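Local coordinates for protein fructose-1,6-bisphosphatase (Pyrococcus furiosus, PDB 1XI6) that catalyses the magnesium-dependent hydrolysis of fructose 1,6-bisphosphate to fructose 6-phosphate and phosphate, with weak activity on inositol 1-phosphate and some other phosphate esters, at residues L11-E16 / T67-N72; P119-I124 / E130-G135; L186-L191 / V245-S250. All blocks are in the same frame, centred on the assembly; numbering follows the deposited sequence.

Interaction 1 (L11-E16 / T67-N72); sequences LKFWRE and TELGVN
Trp14 and Phe13, on helix 11-28, meet Leu69 and Val71 of the turn that follows helix 53-66. The contact is wholly apolar, with no hydrogen bond across it. The Trp14 indole can be followed outward from the backbone. Its CB leaves the helix beside the other segment, not straight at it. CG stands anti to the carbonyl carbon (chi1 -68°), and this carries the six-membered ring across to 67-72. CB packs on the Tyr121 ring and the pyrrole part lies by Ile120, both of strand 118-126. Over one face of the Trp14 ring lies Phe13 CD1, 3.9 Å above the ring plane and over its centre. Further out, Trp14 CZ3 lies 4.1 Å from Leu69 CD1, which approaches obliquely. At the far corner Trp14 CH2 meets Val71 CG1 at 4.0 Å, edge-on and near the ring plane. Leu69 is shared between the two aromatics. Its other branch, Leu69 CD2, comes to the edge of the Phe13 ring, 3.7 Å from Phe13 CZ. Phe13 and Leu69 reach toward each other from opposite directions, on the more exposed side. Val71 is buried and also packs on Tyr87 and Val89 of strand 87-92. The contact ties the start of helix 11-28 to the turn leading from helix 53-66 into strand 72-75, on one side of the large mixed sheet of the inositol monophosphatase fold, away from the predicted metal and substrate sites.

Interaction 2 (P119-I124 / E130-G135); sequences PIYAII and ERFFEG
The Tyr121 ring has Glu134 OE2 at its edge, near the ring plane, and Arg15 of helix 11-28 packs against its side chain. The carboxylate of Glu134 stands almost upright to this ring, with the planes 83° apart. Tyr121 OH donates to Glu134 OE2 at 2.6 Å, reaching the oxygen on its anti side and somewhat out of the carboxylate plane. The same OE2 takes a salt bridge from Arg15 NE, so two donors grip one buried oxygen. The Phe132 ring has Tyr121 OH and Ile123 CG2 oblique to it, with CE1 3.8 Å from that methyl. The Phe133 ring has Ile124 O at its edge, and its CD1 lies 4.1 Å from Ile124 CG2.

These residues belong to an antiparallel beta hairpin, strands 118-126 and 131-136, within the large mixed sheet. Ala122 with Gly135 and Ile124 with Phe133 are hydrogen-bonded pairs; Ile123 with Glu134, between them, is a non-hydrogen-bonded pair. Ala122 N bonds to Gly135 O at 2.9 Å, and Gly135 N bonds back to Ala122 O. In the other pair Phe133 N reaches Ile124 O at 2.8 Å. Ile120 and Tyr121 both face Val113, a classic beta bulge against strand 108-115.

Tyr121 CG lies anti to the backbone nitrogen (chi1 -162°), which turns the ring toward the neighbouring strand and brings its hydroxyl to Glu134. A phenylalanine in its place would probably leave Glu134 OE2 with Arg15 but without its hydroxyl donor. Ile123 and Glu134 share the face covered by helix 11-28. Ala122, Ile124 and Phe133 look the other way: Ala122 and Ile124 pack on helix 208-219, Ile124 and Phe133 on helix 184-193. The Ile124 side chain is about 6 Å from that of Asp95, probably a substrate and magnesium ligand.

Interaction 3 (L186-L191 / V245-S250); sequences LELAYL and VIAVNS
Leu191 and Leu188, one turn apart on helix 184-193, meet the methyl of Ala247 in strand 243-248. Leu191 has the most surface buried by the contact, followed by Ala247 and Leu188. The CD2 methyl of Leu191 lies 3.8 Å from Ala247 CB. Leu191 CD2 also lies 4.0 Å from Val248 N, so it rests on the strand backbone too. With CG anti to the backbone nitrogen (chi1 168°), Leu191 extends this branch to the strand. Leu188 leaves the helix less directly, but Leu188 CD2 also comes to 3.8 Å from Ala247 CB. The methyl points into the groove between the two leucine branches, touching both. Segments 186-191 and 245-248 run at 22° to each other. Leu188 also touches Val199 of the neighbouring strand 198-202. The helix thus covers more than one strand of the smaller mixed sheet, the alpha-on-beta layer packing of the inositol monophosphatase fold. The Leu188 side chain is about 5 Å from that of Ile184, a probable substrate-binding residue. No hydrogen bond or charge pair crosses this buried interface. Methyl groups carry it, so the fit probably rests on shape, and the short Ala247 side chain is consistent with both leucines coming close to the strand.

From the N terminus, interaction 1 comes first, closing a loop of 50 residues that is helical where it is regular. Interaction 2 then closes a tight hairpin of five intervening residues. Interaction 3 comes last and bridges 53 residues of helix and strand. The three follow in series; none nests or crosses. Interactions 1 and 2 touch through the Arg15 to Glu134 salt bridge, which ties helix 11-28 to the large sheet. On the other face of that sheet, Phe133 and Ile124 pack on Ala189, joining interaction 2 to interaction 3 and the smaller sheet. Interactions 1 and 3 do not touch; their centres are about 27 Å apart.

Interaction 1 (L11-E16 / T67-N72)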
ATOM      1  N   LEU A  11      -7.327  11.613  14.653  1.00 50.00           N
ATOM      2  CA  LEU A  11      -6.230  11.398  13.703  1.00 50.00           C
ATOM      3  C   LEU A  11      -4.896  11.634  14.408  1.00 50.00           C
ATOM      4  O   LEU A  11      -3.983  10.821  14.289  1.00 50.00           O
ATOM      5  CB  LEU A  11      -6.360  12.320  12.490  1.00 50.00           C
ATOM      6  CG  LEU A  11      -7.669  12.244  11.691  1.00 50.00           C
ATOM      7  CD1 LEU A  11      -7.966  13.583  10.984  1.00 50.00           C
ATOM      8  CD2 LEU A  11      -7.670  11.063  10.710  1.00 50.00           C
ATOM      9  N   LYS A  12      -4.809  12.740  15.152  1.00 50.00           N
ATOM     10  CA  LYS A  12      -3.657  13.079  15.999  1.00 50.00           C
ATOM     11  C   LYS A  12      -3.089  11.860  16.726  1.00 50.00           C
ATOM     12  O   LYS A  12      -1.867  11.729  16.858  1.00 50.00           O
ATOM     13  CB  LYS A  12      -4.042  14.172  17.009  1.00 50.00           C
ATOM     14  CG  LYS A  12      -2.913  14.655  17.926  1.00 50.00           C
ATOM     15  N   PHE A  13      -3.977  10.974  17.181  1.00 50.00           N
ATOM     16  CA  PHE A  13      -3.558   9.744  17.846  1.00 50.00           C
ATOM     17  C   PHE A  13      -2.895   8.778  16.864  1.00 50.00           C
ATOM     18  O   PHE A  13      -1.810   8.265  17.148  1.00 50.00           O
ATOM     19  CB  PHE A  13      -4.730   9.067  18.578  1.00 50.00           C
ATOM     20  CG  PHE A  13      -4.376   7.736  19.194  1.00 50.00           C
ATOM     21  CD1 PHE A  13      -4.777   6.542  18.584  1.00 50.00           C
ATOM     22  CD2 PHE A  13      -3.637   7.670  20.370  1.00 50.00           C
ATOM     23  CE1 PHE A  13      -4.449   5.294  19.144  1.00 50.00           C
ATOM     24  CE2 PHE A  13      -3.300   6.435  20.938  1.00 50.00           C
ATOM     25  CZ  PHE A  13      -3.710   5.241  20.323  1.00 50.00           C
ATOM     26  N   TRP A  14      -3.541   8.543  15.722  1.00 50.00           N
ATOM     27  CA  TRP A  14      -3.037   7.572  14.748  1.00 50.00           C
ATOM     28  C   TRP A  14      -1.777   8.044  14.042  1.00 50.00           C
ATOM     29  O   TRP A  14      -0.864   7.246  13.813  1.00 50.00           O
ATOM     30  CB  TRP A  14      -4.121   7.174  13.745  1.00 50.00           C
ATOM     31  CG  TRP A  14      -5.201   6.381  14.391  1.00 50.00           C
ATOM     32  CD1 TRP A  14      -6.489   6.782  14.616  1.00 50.00           C
ATOM     33  CD2 TRP A  14      -5.089   5.058  14.934  1.00 50.00           C
ATOM     34  NE1 TRP A  14      -7.187   5.784  15.255  1.00 50.00           N
ATOM     35  CE2 TRP A  14      -6.355   4.718  15.466  1.00 50.00           C
ATOM     36  CE3 TRP A  14      -4.041   4.124  15.019  1.00 50.00           C
ATOM     37  CZ2 TRP A  14      -6.607   3.480  16.079  1.00 50.00           C
ATOM     38  CZ3 TRP A  14      -4.288   2.887  15.631  1.00 50.00           C
ATOM     39  CH2 TRP A  14      -5.564   2.580  16.153  1.00 50.00           C
ATOM     40  N   ARG A  15      -1.725   9.335  13.716  1.00 50.00           N
ATOM     41  CA  ARG A  15      -0.516   9.940  13.175  1.00 50.00           C
ATOM     42  C   ARG A  15       0.669   9.631  14.103  1.00 50.00           C
ATOM     43  O   ARG A  15       1.703   9.161  13.637  1.00 50.00           O
ATOM     44  CB  ARG A  15      -0.700  11.446  12.956  1.00 50.00           C
ATOM     45  CG  ARG A  15       0.419  12.108  12.159  1.00 50.00           C
ATOM     46  CD  ARG A  15       0.165  13.594  11.868  1.00 50.00           C
ATOM     47  NE  ARG A  15      -0.899  13.790  10.878  1.00 50.00           N
ATOM     48  CZ  ARG A  15      -2.136  14.218  11.148  1.00 50.00           C
ATOM     49  NH1 ARG A  15      -2.509  14.522  12.391  1.00 50.00           N
ATOM     50  NH2 ARG A  15      -3.011  14.347  10.162  1.00 50.00           N
ATOM     51  N   GLU A  16       0.492   9.856  15.408  1.00 50.00           N
ATOM     52  CA  GLU A  16       1.563   9.682  16.393  1.00 50.00           C
ATOM     53  C   GLU A  16       2.080   8.239  16.444  1.00 50.00           C
ATOM     54  O   GLU A  16       3.291   8.008  16.573  1.00 50.00           O
ATOM     55  CB  GLU A  16       1.112  10.159  17.783  1.00 50.00           C
ATOM     56  N   THR A  67      -0.680  -4.155  18.876  1.00 50.00           N
ATOM     57  CA  THR A  67      -1.570  -5.075  19.618  1.00 50.00           C
ATOM     58  C   THR A  67      -1.873  -4.579  21.032  1.00 50.00           C
ATOM     59  O   THR A  67      -2.934  -4.875  21.583  1.00 50.00           O
ATOM     60  CB  THR A  67      -1.074  -6.551  19.657  1.00 50.00           C
ATOM     61  OG1 THR A  67       0.120  -6.647  20.432  1.00 50.00           O
ATOM     62  CG2 THR A  67      -0.830  -7.106  18.245  1.00 50.00           C
ATOM     63  N   GLU A  68      -0.942  -3.816  21.599  1.00 50.00           N
ATOM     64  CA  GLU A  68      -1.105  -3.211  22.919  1.00 50.00           C
ATOM     65  C   GLU A  68      -2.371  -2.349  23.011  1.00 50.00           C
ATOM     66  O   GLU A  68      -3.027  -2.314  24.055  1.00 50.00           O
ATOM     67  CB  GLU A  68       0.152  -2.400  23.285  1.00 50.00           C
ATOM     68  CG  GLU A  68       0.118  -1.635  24.628  1.00 50.00           C
ATOM     69  CD  GLU A  68      -0.426  -2.458  25.811  1.00 50.00           C
ATOM     70  OE1 GLU A  68      -1.122  -1.862  26.664  1.00 50.00           O
ATOM     71  OE2 GLU A  68      -0.169  -3.694  25.891  1.00 50.00           O
ATOM     72  N   LEU A  69      -2.712  -1.681  21.910  1.00 50.00           N
ATOM     73  CA  LEU A  69      -3.881  -0.798  21.829  1.00 50.00           C
ATOM     74  C   LEU A  69      -5.226  -1.536  21.844  1.00 50.00           C
ATOM     75  O   LEU A  69      -6.270  -0.901  21.945  1.00 50.00           O
ATOM     76  CB  LEU A  69      -3.800   0.072  20.566  1.00 50.00           C
ATOM     77  CG  LEU A  69      -2.479   0.798  20.291  1.00 50.00           C
ATOM     78  CD1 LEU A  69      -2.413   1.241  18.839  1.00 50.00           C
ATOM     79  CD2 LEU A  69      -2.250   1.979  21.251  1.00 50.00           C
ATOM     80  N   GLY A  70      -5.204  -2.862  21.731  1.00 50.00           N
ATOM     81  CA  GLY A  70      -6.430  -3.657  21.731  1.00 50.00           C
ATOM     82  C   GLY A  70      -7.358  -3.482  20.533  1.00 50.00           C
ATOM     83  O   GLY A  70      -8.576  -3.639  20.660  1.00 50.00           O
ATOM     84  N   VAL A  71      -6.791  -3.163  19.372  1.00 50.00           N
ATOM     85  CA  VAL A  71      -7.559  -3.117  18.125  1.00 50.00           C
ATOM     86  C   VAL A  71      -7.505  -4.478  17.429  1.00 50.00           C
ATOM     87  O   VAL A  71      -6.678  -5.313  17.784  1.00 50.00           O
ATOM     88  CB  VAL A  71      -7.053  -2.009  17.161  1.00 50.00           C
ATOM     89  CG1 VAL A  71      -7.283  -0.613  17.756  1.00 50.00           C
ATOM     90  CG2 VAL A  71      -5.572  -2.227  16.791  1.00 50.00           C
ATOM     91  N   ASN A  72      -8.387  -4.710  16.459  1.00 50.00           N
ATOM     92  CA  ASN A  72      -8.249  -5.876  15.592  1.00 50.00           C
ATOM     93  C   ASN A  72      -7.142  -5.581  14.592  1.00 50.00           C
ATOM     94  O   ASN A  72      -7.016  -4.446  14.120  1.00 50.00           O
ATOM     95  CB  ASN A  72      -9.534  -6.199  14.810  1.00 50.00           C
ATOM     96  CG  ASN A  72     -10.800  -6.035  15.632  1.00 50.00           C
ATOM     97  OD1 ASN A  72     -10.929  -6.565  16.734  1.00 50.00           O
ATOM     98  ND2 ASN A  72     -11.749  -5.304  15.080  1.00 50.00           N
TER

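Interaction 2 (P119-I124 / E130-G135)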
ATOM      1  N   PRO A 119     -12.976   3.446   6.306  1.00 50.00           N
ATOM      2  CA  PRO A 119     -11.589   3.885   6.483  1.00 50.00           C
ATOM      3  C   PRO A 119     -11.528   5.303   7.031  1.00 50.00           C
ATOM      4  O   PRO A 119     -12.297   6.155   6.597  1.00 50.00           O
ATOM      5  CB  PRO A 119     -11.031   3.849   5.058  1.00 50.00           C
ATOM      6  CG  PRO A 119     -12.213   3.969   4.179  1.00 50.00           C
ATOM      7  CD  PRO A 119     -13.283   3.205   4.884  1.00 50.00           C
ATOM      8  N   ILE A 120     -10.634   5.548   7.985  1.00 50.00           N
ATOM      9  CA  ILE A 120     -10.479   6.894   8.563  1.00 50.00           C
ATOM     10  C   ILE A 120      -9.062   7.462   8.434  1.00 50.00           C
ATOM     11  O   ILE A 120      -8.869   8.668   8.564  1.00 50.00           O
ATOM     12  CB  ILE A 120     -10.940   6.980  10.057  1.00 50.00           C
ATOM     13  CG1 ILE A 120     -10.117   6.054  10.966  1.00 50.00           C
ATOM     14  CG2 ILE A 120     -12.443   6.703  10.176  1.00 50.00           C
ATOM     15  CD1 ILE A 120      -9.894   6.619  12.366  1.00 50.00           C
ATOM     16  N   TYR A 121      -8.086   6.586   8.183  1.00 50.00           N
ATOM     17  CA  TYR A 121      -6.672   6.957   8.127  1.00 50.00           C
ATOM     18  C   TYR A 121      -5.858   5.873   7.450  1.00 50.00           C
ATOM     19  O   TYR A 121      -6.030   4.679   7.727  1.00 50.00           O
ATOM     20  CB  TYR A 121      -6.119   7.183   9.535  1.00 50.00           C
ATOM     21  CG  TYR A 121      -4.829   7.966   9.600  1.00 50.00           C
ATOM     22  CD1 TYR A 121      -3.744   7.483  10.315  1.00 50.00           C
ATOM     23  CD2 TYR A 121      -4.698   9.197   8.956  1.00 50.00           C
ATOM     24  CE1 TYR A 121      -2.558   8.198  10.398  1.00 50.00           C
ATOM     25  CE2 TYR A 121      -3.510   9.923   9.028  1.00 50.00           C
ATOM     26  CZ  TYR A 121      -2.448   9.413   9.749  1.00 50.00           C
ATOM     27  OH  TYR A 121      -1.279  10.124   9.822  1.00 50.00           O
ATOM     28  N   ALA A 122      -4.975   6.301   6.556  1.00 50.00           N
ATOM     29  CA  ALA A 122      -4.041   5.402   5.902  1.00 50.00           C
ATOM     30  C   ALA A 122      -2.727   6.134   5.712  1.00 50.00           C
ATOM     31  O   ALA A 122      -2.717   7.328   5.437  1.00 50.00           O
ATOM     32  CB  ALA A 122      -4.595   4.905   4.572  1.00 50.00           C
ATOM     33  N   ILE A 123      -1.625   5.414   5.891  1.00 50.00           N
ATOM     34  CA  ILE A 123      -0.294   5.960   5.640  1.00 50.00           C
ATOM     35  C   ILE A 123       0.576   5.027   4.803  1.00 50.00           C
ATOM     36  O   ILE A 123       0.453   3.806   4.875  1.00 50.00           O
ATOM     37  CB  ILE A 123       0.466   6.318   6.937  1.00 50.00           C
ATOM     38  CG1 ILE A 123       0.734   5.062   7.769  1.00 50.00           C
ATOM     39  CG2 ILE A 123      -0.299   7.372   7.738  1.00 50.00           C
ATOM     40  CD1 ILE A 123       2.157   4.941   8.254  1.00 50.00           C
ATOM     41  N   ILE A 124       1.441   5.624   3.993  1.00 50.00           N
ATOM     42  CA  ILE A 124       2.532   4.912   3.360  1.00 50.00           C
ATOM     43  C   ILE A 124       3.784   5.720   3.628  1.00 50.00           C
ATOM     44  O   ILE A 124       3.848   6.902   3.296  1.00 50.00           O
ATOM     45  CB  ILE A 124       2.294   4.694   1.858  1.00 50.00           C
ATOM     46  CG1 ILE A 124       1.188   3.663   1.662  1.00 50.00           C
ATOM     47  CG2 ILE A 124       3.568   4.202   1.176  1.00 50.00           C
ATOM     48  CD1 ILE A 124       0.570   3.650   0.313  1.00 50.00           C
ATOM     49  N   GLU A 130      12.193   9.314   2.223  1.00 50.00           N
ATOM     50  CA  GLU A 130      11.638   9.901   3.466  1.00 50.00           C
ATOM     51  C   GLU A 130      10.244  10.513   3.291  1.00 50.00           C
ATOM     52  O   GLU A 130       9.915  11.532   3.889  1.00 50.00           O
ATOM     53  CB  GLU A 130      12.619  10.887   4.105  1.00 50.00           C
ATOM     54  CG  GLU A 130      13.868  10.212   4.642  1.00 50.00           C
ATOM     55  CD  GLU A 130      14.815  11.171   5.353  1.00 50.00           C
ATOM     56  OE1 GLU A 130      15.782  10.686   5.990  1.00 50.00           O
ATOM     57  OE2 GLU A 130      14.606  12.406   5.281  1.00 50.00           O
ATOM     58  N   ARG A 131       9.435   9.865   2.462  1.00 50.00           N
ATOM     59  CA  ARG A 131       8.141  10.391   2.068  1.00 50.00           C
ATOM     60  C   ARG A 131       7.027   9.845   2.928  1.00 50.00           C
ATOM     61  O   ARG A 131       6.876   8.634   3.069  1.00 50.00           O
ATOM     62  CB  ARG A 131       7.866  10.083   0.602  1.00 50.00           C
ATOM     63  CG  ARG A 131       8.583  11.004  -0.343  1.00 50.00           C
ATOM     64  CD  ARG A 131       8.026  10.833  -1.708  1.00 50.00           C
ATOM     65  NE  ARG A 131       8.845  11.480  -2.720  1.00 50.00           N
ATOM     66  CZ  ARG A 131       9.373  10.861  -3.767  1.00 50.00           C
ATOM     67  NH1 ARG A 131      10.093  11.548  -4.630  1.00 50.00           N
ATOM     68  NH2 ARG A 131       9.181   9.565  -3.961  1.00 50.00           N
ATOM     69  N   PHE A 132       6.247  10.760   3.490  1.00 50.00           N
ATOM     70  CA  PHE A 132       5.160  10.412   4.385  1.00 50.00           C
ATOM     71  C   PHE A 132       3.830  10.695   3.717  1.00 50.00           C
ATOM     72  O   PHE A 132       3.385  11.827   3.674  1.00 50.00           O
ATOM     73  CB  PHE A 132       5.318  11.171   5.704  1.00 50.00           C
ATOM     74  CG  PHE A 132       4.307  10.805   6.752  1.00 50.00           C
ATOM     75  CD1 PHE A 132       4.030   9.477   7.053  1.00 50.00           C
ATOM     76  CD2 PHE A 132       3.643  11.801   7.459  1.00 50.00           C
ATOM     77  CE1 PHE A 132       3.096   9.148   8.025  1.00 50.00           C
ATOM     78  CE2 PHE A 132       2.710  11.487   8.434  1.00 50.00           C
ATOM     79  CZ  PHE A 132       2.436  10.162   8.721  1.00 50.00           C
ATOM     80  N   PHE A 133       3.217   9.652   3.174  1.00 50.00           N
ATOM     81  CA  PHE A 133       1.932   9.774   2.497  1.00 50.00           C
ATOM     82  C   PHE A 133       0.790   9.560   3.477  1.00 50.00           C
ATOM     83  O   PHE A 133       0.801   8.616   4.268  1.00 50.00           O
ATOM     84  CB  PHE A 133       1.792   8.753   1.368  1.00 50.00           C
ATOM     85  CG  PHE A 133       2.789   8.906   0.263  1.00 50.00           C
ATOM     86  CD1 PHE A 133       3.994   8.199   0.291  1.00 50.00           C
ATOM     87  CD2 PHE A 133       2.516   9.731  -0.831  1.00 50.00           C
ATOM     88  CE1 PHE A 133       4.921   8.330  -0.742  1.00 50.00           C
ATOM     89  CE2 PHE A 133       3.432   9.868  -1.871  1.00 50.00           C
ATOM     90  CZ  PHE A 133       4.637   9.170  -1.830  1.00 50.00           C
ATOM     91  N   GLU A 134      -0.201  10.440   3.408  1.00 50.00           N
ATOM     92  CA  GLU A 134      -1.377  10.341   4.260  1.00 50.00           C
ATOM     93  C   GLU A 134      -2.658  10.311   3.454  1.00 50.00           C
ATOM     94  O   GLU A 134      -2.824  11.070   2.512  1.00 50.00           O
ATOM     95  CB  GLU A 134      -1.406  11.476   5.268  1.00 50.00           C
ATOM     96  CG  GLU A 134      -0.584  11.193   6.496  1.00 50.00           C
ATOM     97  CD  GLU A 134      -0.506  12.389   7.415  1.00 50.00           C
ATOM     98  OE1 GLU A 134       0.114  13.402   7.020  1.00 50.00           O
ATOM     99  OE2 GLU A 134      -1.059  12.324   8.534  1.00 50.00           O
ATOM    100  N   GLY A 135      -3.556   9.411   3.829  1.00 50.00           N
ATOM    101  CA  GLY A 135      -4.875   9.317   3.215  1.00 50.00           C
ATOM    102  C   GLY A 135      -5.905   9.508   4.301  1.00 50.00           C
ATOM    103  O   GLY A 135      -6.079   8.632   5.154  1.00 50.00           O
TER

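Interaction 3 (L186-L191 / V245-S250)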
ATOM      1  N   LEU A 186       3.320   1.077  -2.884  1.00 50.00           N
ATOM      2  CA  LEU A 186       4.093   2.278  -3.157  1.00 50.00           C
ATOM      3  C   LEU A 186       3.745   2.901  -4.501  1.00 50.00           C
ATOM      4  O   LEU A 186       3.668   4.123  -4.619  1.00 50.00           O
ATOM      5  CB  LEU A 186       5.593   1.990  -3.059  1.00 50.00           C
ATOM      6  CG  LEU A 186       6.553   3.179  -3.094  1.00 50.00           C
ATOM      7  CD1 LEU A 186       6.173   4.232  -2.077  1.00 50.00           C
ATOM      8  CD2 LEU A 186       7.957   2.714  -2.870  1.00 50.00           C
ATOM      9  N   GLU A 187       3.533   2.064  -5.509  1.00 50.00           N
ATOM     10  CA  GLU A 187       3.199   2.552  -6.838  1.00 50.00           C
ATOM     11  C   GLU A 187       1.885   3.328  -6.840  1.00 50.00           C
ATOM     12  O   GLU A 187       1.779   4.357  -7.498  1.00 50.00           O
ATOM     13  CB  GLU A 187       3.194   1.399  -7.830  1.00 50.00           C
ATOM     14  CG  GLU A 187       4.591   1.060  -8.309  1.00 50.00           C
ATOM     15  CD  GLU A 187       4.752  -0.395  -8.675  1.00 50.00           C
ATOM     16  OE1 GLU A 187       4.738  -0.729  -9.883  1.00 50.00           O
ATOM     17  OE2 GLU A 187       4.893  -1.212  -7.750  1.00 50.00           O
ATOM     18  N   LEU A 188       0.905   2.840  -6.082  1.00 50.00           N
ATOM     19  CA  LEU A 188      -0.351   3.555  -5.842  1.00 50.00           C
ATOM     20  C   LEU A 188      -0.138   4.938  -5.225  1.00 50.00           C
ATOM     21  O   LEU A 188      -0.847   5.889  -5.562  1.00 50.00           O
ATOM     22  CB  LEU A 188      -1.285   2.728  -4.951  1.00 50.00           C
ATOM     23  CG  LEU A 188      -1.886   1.430  -5.508  1.00 50.00           C
ATOM     24  CD1 LEU A 188      -2.450   0.565  -4.391  1.00 50.00           C
ATOM     25  CD2 LEU A 188      -2.950   1.704  -6.572  1.00 50.00           C
ATOM     26  N   ALA A 189       0.839   5.048  -4.324  1.00 50.00           N
ATOM     27  CA  ALA A 189       1.181   6.332  -3.702  1.00 50.00           C
ATOM     28  C   ALA A 189       1.805   7.280  -4.718  1.00 50.00           C
ATOM     29  O   ALA A 189       1.642   8.495  -4.616  1.00 50.00           O
ATOM     30  CB  ALA A 189       2.105   6.140  -2.488  1.00 50.00           C
ATOM     31  N   TYR A 190       2.506   6.712  -5.696  1.00 50.00           N
ATOM     32  CA  TYR A 190       3.092   7.495  -6.778  1.00 50.00           C
ATOM     33  C   TYR A 190       2.032   8.083  -7.692  1.00 50.00           C
ATOM     34  O   TYR A 190       2.174   9.217  -8.150  1.00 50.00           O
ATOM     35  CB  TYR A 190       4.092   6.667  -7.577  1.00 50.00           C
ATOM     36  CG  TYR A 190       5.438   6.500  -6.906  1.00 50.00           C
ATOM     37  CD1 TYR A 190       6.367   5.595  -7.403  1.00 50.00           C
ATOM     38  CD2 TYR A 190       5.787   7.242  -5.776  1.00 50.00           C
ATOM     39  CE1 TYR A 190       7.616   5.436  -6.795  1.00 50.00           C
ATOM     40  CE2 TYR A 190       7.027   7.094  -5.168  1.00 50.00           C
ATOM     41  CZ  TYR A 190       7.930   6.190  -5.683  1.00 50.00           C
ATOM     42  OH  TYR A 190       9.149   6.028  -5.090  1.00 50.00           O
ATOM     43  N   LEU A 191       0.977   7.307  -7.951  1.00 50.00           N
ATOM     44  CA  LEU A 191      -0.213   7.790  -8.648  1.00 50.00           C
ATOM     45  C   LEU A 191      -0.844   8.989  -7.929  1.00 50.00           C
ATOM     46  O   LEU A 191      -1.126  10.010  -8.559  1.00 50.00           O
ATOM     47  CB  LEU A 191      -1.226   6.656  -8.809  1.00 50.00           C
ATOM     48  CG  LEU A 191      -2.673   6.914  -9.264  1.00 50.00           C
ATOM     49  CD1 LEU A 191      -2.743   7.648 -10.597  1.00 50.00           C
ATOM     50  CD2 LEU A 191      -3.455   5.601  -9.335  1.00 50.00           C
ATOM     51  N   VAL A 245      -6.030  -4.788  -9.620  1.00 50.00           N
ATOM     52  CA  VAL A 245      -6.252  -3.348  -9.542  1.00 50.00           C
ATOM     53  C   VAL A 245      -6.135  -2.702 -10.919  1.00 50.00           C
ATOM     54  O   VAL A 245      -5.261  -3.056 -11.739  1.00 50.00           O
ATOM     55  CB  VAL A 245      -5.392  -2.610  -8.451  1.00 50.00           C
ATOM     56  CG1 VAL A 245      -5.592  -3.244  -7.086  1.00 50.00           C
ATOM     57  CG2 VAL A 245      -3.913  -2.589  -8.806  1.00 50.00           C
ATOM     58  N   ILE A 246      -7.067  -1.787 -11.161  1.00 50.00           N
ATOM     59  CA  ILE A 246      -7.004  -0.850 -12.259  1.00 50.00           C
ATOM     60  C   ILE A 246      -7.284   0.470 -11.569  1.00 50.00           C
ATOM     61  O   ILE A 246      -8.443   0.833 -11.307  1.00 50.00           O
ATOM     62  CB  ILE A 246      -8.019  -1.188 -13.373  1.00 50.00           C
ATOM     63  CG1 ILE A 246      -7.567  -2.444 -14.125  1.00 50.00           C
ATOM     64  CG2 ILE A 246      -8.162  -0.028 -14.359  1.00 50.00           C
ATOM     65  CD1 ILE A 246      -8.656  -3.452 -14.362  1.00 50.00           C
ATOM     66  N   ALA A 247      -6.200   1.156 -11.221  1.00 50.00           N
ATOM     67  CA  ALA A 247      -6.281   2.439 -10.552  1.00 50.00           C
ATOM     68  C   ALA A 247      -5.724   3.440 -11.534  1.00 50.00           C
ATOM     69  O   ALA A 247      -4.635   3.233 -12.066  1.00 50.00           O
ATOM     70  CB  ALA A 247      -5.484   2.418  -9.280  1.00 50.00           C
ATOM     71  N   VAL A 248      -6.476   4.509 -11.794  1.00 50.00           N
ATOM     72  CA  VAL A 248      -6.190   5.373 -12.947  1.00 50.00           C
ATOM     73  C   VAL A 248      -6.499   6.843 -12.742  1.00 50.00           C
ATOM     74  O   VAL A 248      -7.105   7.254 -11.744  1.00 50.00           O
ATOM     75  CB  VAL A 248      -6.918   4.917 -14.260  1.00 50.00           C
ATOM     76  CG1 VAL A 248      -6.301   3.653 -14.817  1.00 50.00           C
ATOM     77  CG2 VAL A 248      -8.430   4.764 -14.042  1.00 50.00           C
ATOM     78  N   ASN A 249      -6.083   7.599 -13.753  1.00 50.00           N
ATOM     79  CA  ASN A 249      -6.006   9.046 -13.756  1.00 50.00           C
ATOM     80  C   ASN A 249      -7.325   9.740 -14.048  1.00 50.00           C
ATOM     81  O   ASN A 249      -7.579  10.833 -13.535  1.00 50.00           O
ATOM     82  CB  ASN A 249      -5.017   9.462 -14.847  1.00 50.00           C
ATOM     83  CG  ASN A 249      -4.114  10.575 -14.410  1.00 50.00           C
ATOM     84  OD1 ASN A 249      -4.282  11.138 -13.325  1.00 50.00           O
ATOM     85  ND2 ASN A 249      -3.133  10.906 -15.245  1.00 50.00           N
ATOM     86  N   SER A 250      -8.147   9.090 -14.880  1.00 50.00           N
ATOM     87  CA  SER A 250      -9.231   9.733 -15.595  1.00 50.00           C
ATOM     88  C   SER A 250     -10.202   8.711 -16.176  1.00 50.00           C
ATOM     89  O   SER A 250      -9.847   7.524 -16.371  1.00 50.00           O
ATOM     90  CB  SER A 250      -8.654  10.554 -16.756  1.00 50.00           C
ATOM     91  OG  SER A 250      -8.240   9.700 -17.822  1.00 50.00           O
TER